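Local structure of similar to yteR (Bacilus subtilis) (4WU0) at residues E70-D75 with F117-N121. The protein is probably an unsaturated rhamnogalacturonan hydrolase of glycoside hydrolase family 105, cleaving pectin-derived oligosaccharides. Numbering follows the deposited sequence.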
ATOM      1  N   GLU A  70      -6.504 -11.081  18.286  1.00 21.73           N
ATOM      2  CA  GLU A  70      -7.484 -12.115  18.013  1.00 22.88           C
ATOM      3  C   GLU A  70      -8.528 -11.755  16.947  1.00 22.66           C
ATOM      4  O   GLU A  70      -9.298 -12.617  16.534  1.00 23.74           O
ATOM      5  CB  GLU A  70      -8.180 -12.538  19.318  1.00 26.57           C
ATOM      6  CG  GLU A  70      -7.269 -13.300  20.273  1.00 37.18           C
ATOM      7  CD  GLU A  70      -6.299 -12.407  21.045  1.00 41.82           C
ATOM      8  OE1 GLU A  70      -6.446 -11.159  21.020  1.00 33.53           O
ATOM      9  OE2 GLU A  70      -5.384 -12.969  21.688  1.00 51.06           O
ATOM     10  N   GLU A  71      -8.552 -10.514  16.485  1.00 22.77           N
ATOM     11  CA  GLU A  71      -9.401 -10.178  15.348  1.00 21.38           C
ATOM     12  C   GLU A  71      -8.827 -10.720  14.047  1.00 20.51           C
ATOM     13  O   GLU A  71      -9.547 -10.839  13.059  1.00 22.42           O
ATOM     14  CB  GLU A  71      -9.591  -8.661  15.249  1.00 26.83           C
ATOM     15  CG  GLU A  71     -10.546  -8.176  16.333  1.00 38.17           C
ATOM     16  CD  GLU A  71     -10.668  -6.672  16.414  1.00 41.15           C
ATOM     17  OE1 GLU A  71      -9.991  -5.960  15.628  1.00 36.44           O
ATOM     18  OE2 GLU A  71     -11.451  -6.212  17.283  1.00 38.35           O
ATOM     19  N   TYR A  72      -7.528 -11.013  14.055  1.00 19.69           N
ATOM     20  CA  TYR A  72      -6.803 -11.502  12.880  1.00 18.97           C
ATOM     21  C   TYR A  72      -7.163 -10.654  11.643  1.00 18.19           C
ATOM     22  O   TYR A  72      -7.641 -11.151  10.634  1.00 18.54           O
ATOM     23  CB  TYR A  72      -7.027 -13.016  12.690  1.00 20.13           C
ATOM     24  CG  TYR A  72      -6.266 -13.808  13.738  1.00 20.71           C
ATOM     25  CD1 TYR A  72      -4.884 -13.822  13.730  1.00 19.94           C
ATOM     26  CD2 TYR A  72      -6.918 -14.479  14.762  1.00 22.19           C
ATOM     27  CE1 TYR A  72      -4.169 -14.500  14.675  1.00 20.62           C
ATOM     28  CE2 TYR A  72      -6.207 -15.167  15.726  1.00 22.87           C
ATOM     29  CZ  TYR A  72      -4.830 -15.168  15.674  1.00 22.07           C
ATOM     30  OH  TYR A  72      -4.117 -15.847  16.632  1.00 22.94           O
ATOM     31  N   ASN A  73      -6.903  -9.362  11.769  1.00 17.27           N
ATOM     32  CA  ASN A  73      -7.140  -8.378  10.718  1.00 17.95           C
ATOM     33  C   ASN A  73      -5.788  -8.066  10.092  1.00 17.55           C
ATOM     34  O   ASN A  73      -4.914  -7.536  10.767  1.00 15.22           O
ATOM     35  CB  ASN A  73      -7.763  -7.115  11.336  1.00 16.61           C
ATOM     36  CG  ASN A  73      -8.050  -6.024  10.319  1.00 19.45           C
ATOM     37  OD1 ASN A  73      -7.492  -6.004   9.217  1.00 19.14           O
ATOM     38  ND2 ASN A  73      -8.908  -5.072  10.707  1.00 20.52           N
ATOM     39  N   ILE A  74      -5.572  -8.425   8.825  1.00 13.04           N
ATOM     40  CA  ILE A  74      -4.251  -8.240   8.243  1.00 13.35           C
ATOM     41  C   ILE A  74      -3.841  -6.758   8.189  1.00 13.81           C
ATOM     42  O   ILE A  74      -2.640  -6.449   8.251  1.00 13.78           O
ATOM     43  CB  ILE A  74      -4.132  -8.908   6.841  1.00 16.00           C
ATOM     44  CG1 ILE A  74      -2.686  -9.260   6.509  1.00 17.67           C
ATOM     45  CG2 ILE A  74      -4.733  -8.039   5.748  1.00 16.39           C
ATOM     46  CD1 ILE A  74      -2.178 -10.458   7.244  1.00 20.96           C
ATOM     47  N   ASP A  75      -4.819  -5.866   8.099  1.00 13.92           N
ATOM     48  CA  ASP A  75      -4.560  -4.415   8.059  1.00 13.00           C
ATOM     49  C   ASP A  75      -3.790  -3.969   9.275  1.00 14.05           C
ATOM     50  O   ASP A  75      -3.010  -3.010   9.201  1.00 15.15           O
ATOM     51  CB  ASP A  75      -5.833  -3.566   8.009  1.00 15.09           C
ATOM     52  CG  ASP A  75      -6.566  -3.654   6.702  1.00 18.74           C
ATOM     53  OD1 ASP A  75      -5.985  -4.080   5.692  1.00 18.73           O
ATOM     54  OD2 ASP A  75      -7.753  -3.291   6.684  1.00 17.63           O
ATOM     55  N   PHE A 117      -2.396 -15.735   3.810  1.00 15.27           N
ATOM     56  CA  PHE A 117      -3.200 -15.136   4.878  1.00 14.85           C
ATOM     57  C   PHE A 117      -4.603 -14.734   4.367  1.00 15.00           C
ATOM     58  O   PHE A 117      -4.736 -14.031   3.351  1.00 16.51           O
ATOM     59  CB  PHE A 117      -2.537 -13.856   5.393  1.00 13.99           C
ATOM     60  CG  PHE A 117      -1.168 -14.045   6.016  1.00 15.02           C
ATOM     61  CD1 PHE A 117      -0.929 -15.041   6.953  1.00 16.73           C
ATOM     62  CD2 PHE A 117      -0.140 -13.175   5.696  1.00 18.14           C
ATOM     63  CE1 PHE A 117       0.333 -15.181   7.535  1.00 19.02           C
ATOM     64  CE2 PHE A 117       1.109 -13.295   6.273  1.00 22.75           C
ATOM     65  CZ  PHE A 117       1.347 -14.300   7.193  1.00 17.88           C
ATOM     66  N   TRP A 118      -5.630 -15.128   5.095  1.00 14.77           N
ATOM     67  CA  TRP A 118      -6.937 -14.514   4.938  1.00 14.62           C
ATOM     68  C   TRP A 118      -6.823 -13.004   5.190  1.00 16.03           C
ATOM     69  O   TRP A 118      -6.088 -12.553   6.063  1.00 15.28           O
ATOM     70  CB  TRP A 118      -7.923 -15.030   5.978  1.00 15.37           C
ATOM     71  CG  TRP A 118      -8.340 -16.450   5.861  1.00 17.12           C
ATOM     72  CD1 TRP A 118      -7.951 -17.364   4.916  1.00 17.35           C
ATOM     73  CD2 TRP A 118      -9.266 -17.125   6.715  1.00 17.59           C
ATOM     74  NE1 TRP A 118      -8.580 -18.568   5.139  1.00 18.54           N
ATOM     75  CE2 TRP A 118      -9.377 -18.455   6.250  1.00 18.54           C
ATOM     76  CE3 TRP A 118      -9.996 -16.740   7.846  1.00 19.54           C
ATOM     77  CZ2 TRP A 118     -10.213 -19.386   6.854  1.00 19.61           C
ATOM     78  CZ3 TRP A 118     -10.819 -17.671   8.457  1.00 22.27           C
ATOM     79  CH2 TRP A 118     -10.917 -18.982   7.964  1.00 22.35           C
ATOM     80  N   HIS A 119      -7.579 -12.227   4.439  1.00 15.95           N
ATOM     81  CA  HIS A 119      -7.560 -10.786   4.626  1.00 14.03           C
ATOM     82  C   HIS A 119      -7.944 -10.395   6.080  1.00 14.76           C
ATOM     83  O   HIS A 119      -7.262  -9.565   6.723  1.00 14.46           O
ATOM     84  CB  HIS A 119      -8.484 -10.117   3.626  1.00 13.21           C
ATOM     85  CG  HIS A 119      -8.279  -8.646   3.581  1.00 14.78           C
ATOM     86  ND1 HIS A 119      -7.060  -8.100   3.235  1.00 15.37           N
ATOM     87  CD2 HIS A 119      -9.087  -7.613   3.908  1.00 17.97           C
ATOM     88  CE1 HIS A 119      -7.132  -6.786   3.342  1.00 12.43           C
ATOM     89  NE2 HIS A 119      -8.351  -6.468   3.746  1.00 15.76           N
ATOM     90  N   LYS A 120      -9.019 -10.981   6.604  1.00 14.87           N
ATOM     91  CA  LYS A 120      -9.388 -10.811   8.002  1.00 14.88           C
ATOM     92  C   LYS A 120     -10.140 -12.059   8.446  1.00 15.71           C
ATOM     93  O   LYS A 120     -10.683 -12.796   7.616  1.00 16.79           O
ATOM     94  CB  LYS A 120     -10.330  -9.621   8.248  1.00 14.99           C
ATOM     95  CG  LYS A 120      -9.852  -8.274   7.720  1.00 14.38           C
ATOM     96  CD  LYS A 120     -10.809  -7.148   8.121  1.00 15.99           C
ATOM     97  CE  LYS A 120     -10.377  -5.823   7.513  1.00 15.25           C
ATOM     98  NZ  LYS A 120     -11.292  -4.739   7.924  1.00 19.29           N
ATOM     99  N   ASN A 121     -10.222 -12.280   9.748  1.00 18.10           N
ATOM    100  CA  ASN A 121     -11.053 -13.376  10.257  1.00 17.32           C
ATOM    101  C   ASN A 121     -12.501 -13.265   9.756  1.00 18.95           C
ATOM    102  O   ASN A 121     -13.150 -14.297   9.493  1.00 19.98           O
ATOM    103  CB  ASN A 121     -11.024 -13.407  11.795  1.00 18.08           C
ATOM    104  CG  ASN A 121     -10.772 -14.795  12.365  1.00 31.82           C
ATOM    105  OD1 ASN A 121     -10.365 -15.728  11.667  1.00 24.69           O
ATOM    106  ND2 ASN A 121     -10.996 -14.928  13.663  1.00 33.24           N
TER
HETATM  107  O   HOH W   1     -11.859 -12.916  15.335  1.00 30.22           O
HETATM  108  O   HOH W   2      -9.267  -2.840   8.824  1.00 19.46           O
HETATM  109  O   HOH W   3      -9.349  -4.017   4.753  1.00 23.93           O
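Asn73 and Lys120 are the non-hydrogen-bonded pair of a single antiparallel beta bridge, framed by two backbone hydrogen bonds. Ile74 N donates to His119 O (2.9 Å). Asn121 N donates to Tyr72 O at 3.0 Å, a more bent bond. Lys120 CA adds a CA-H...O contact to Tyr72 O (3.2 Å), weaker than the N-H bond.

The Lys120 side chain is extended beyond CG and runs alongside Asn73, both pointing the same way. Its CE lies 3.4 Å from Asn73 OD1. That OD1 also accepts a hydrogen bond from Asp75 N, closing an Asx turn, which helps to hold the amide in place. Lys120 NZ stays 4.0 Å from Asp75 OD2, too far for a salt bridge. One water joins Lys120 NZ, Asp75 OD2 and Asn73 ND2. A second water links Asp75 OD2 to His119 NE2, lying in the plane of the imidazole at its edge.

Ile74 CG1 is anti to the backbone N (chi1 -155°), and the branch ends in an apolar contact, CD1 at 3.7 Å from Phe117 CD2. Ile74 CG2 sits against the imidazole and carbonyl oxygen of His119. At the other end, a third water bridges Glu70 O and Asn121 ND2.

Second-shell residues hold the 117-121 segment: His109 bonds Trp118 O, and Trp128 stacks on the His119 ring. The contact ties together two interhelical loops of what is probably an (alpha/alpha)6 barrel, as expected for this six-hairpin family. One precedes helix 80-90; the other joins helix 93-108 to strand 126-128. Tyr72 and Phe117 rest on helix 93-108, while Asp75 and His119 touch helix 129-146.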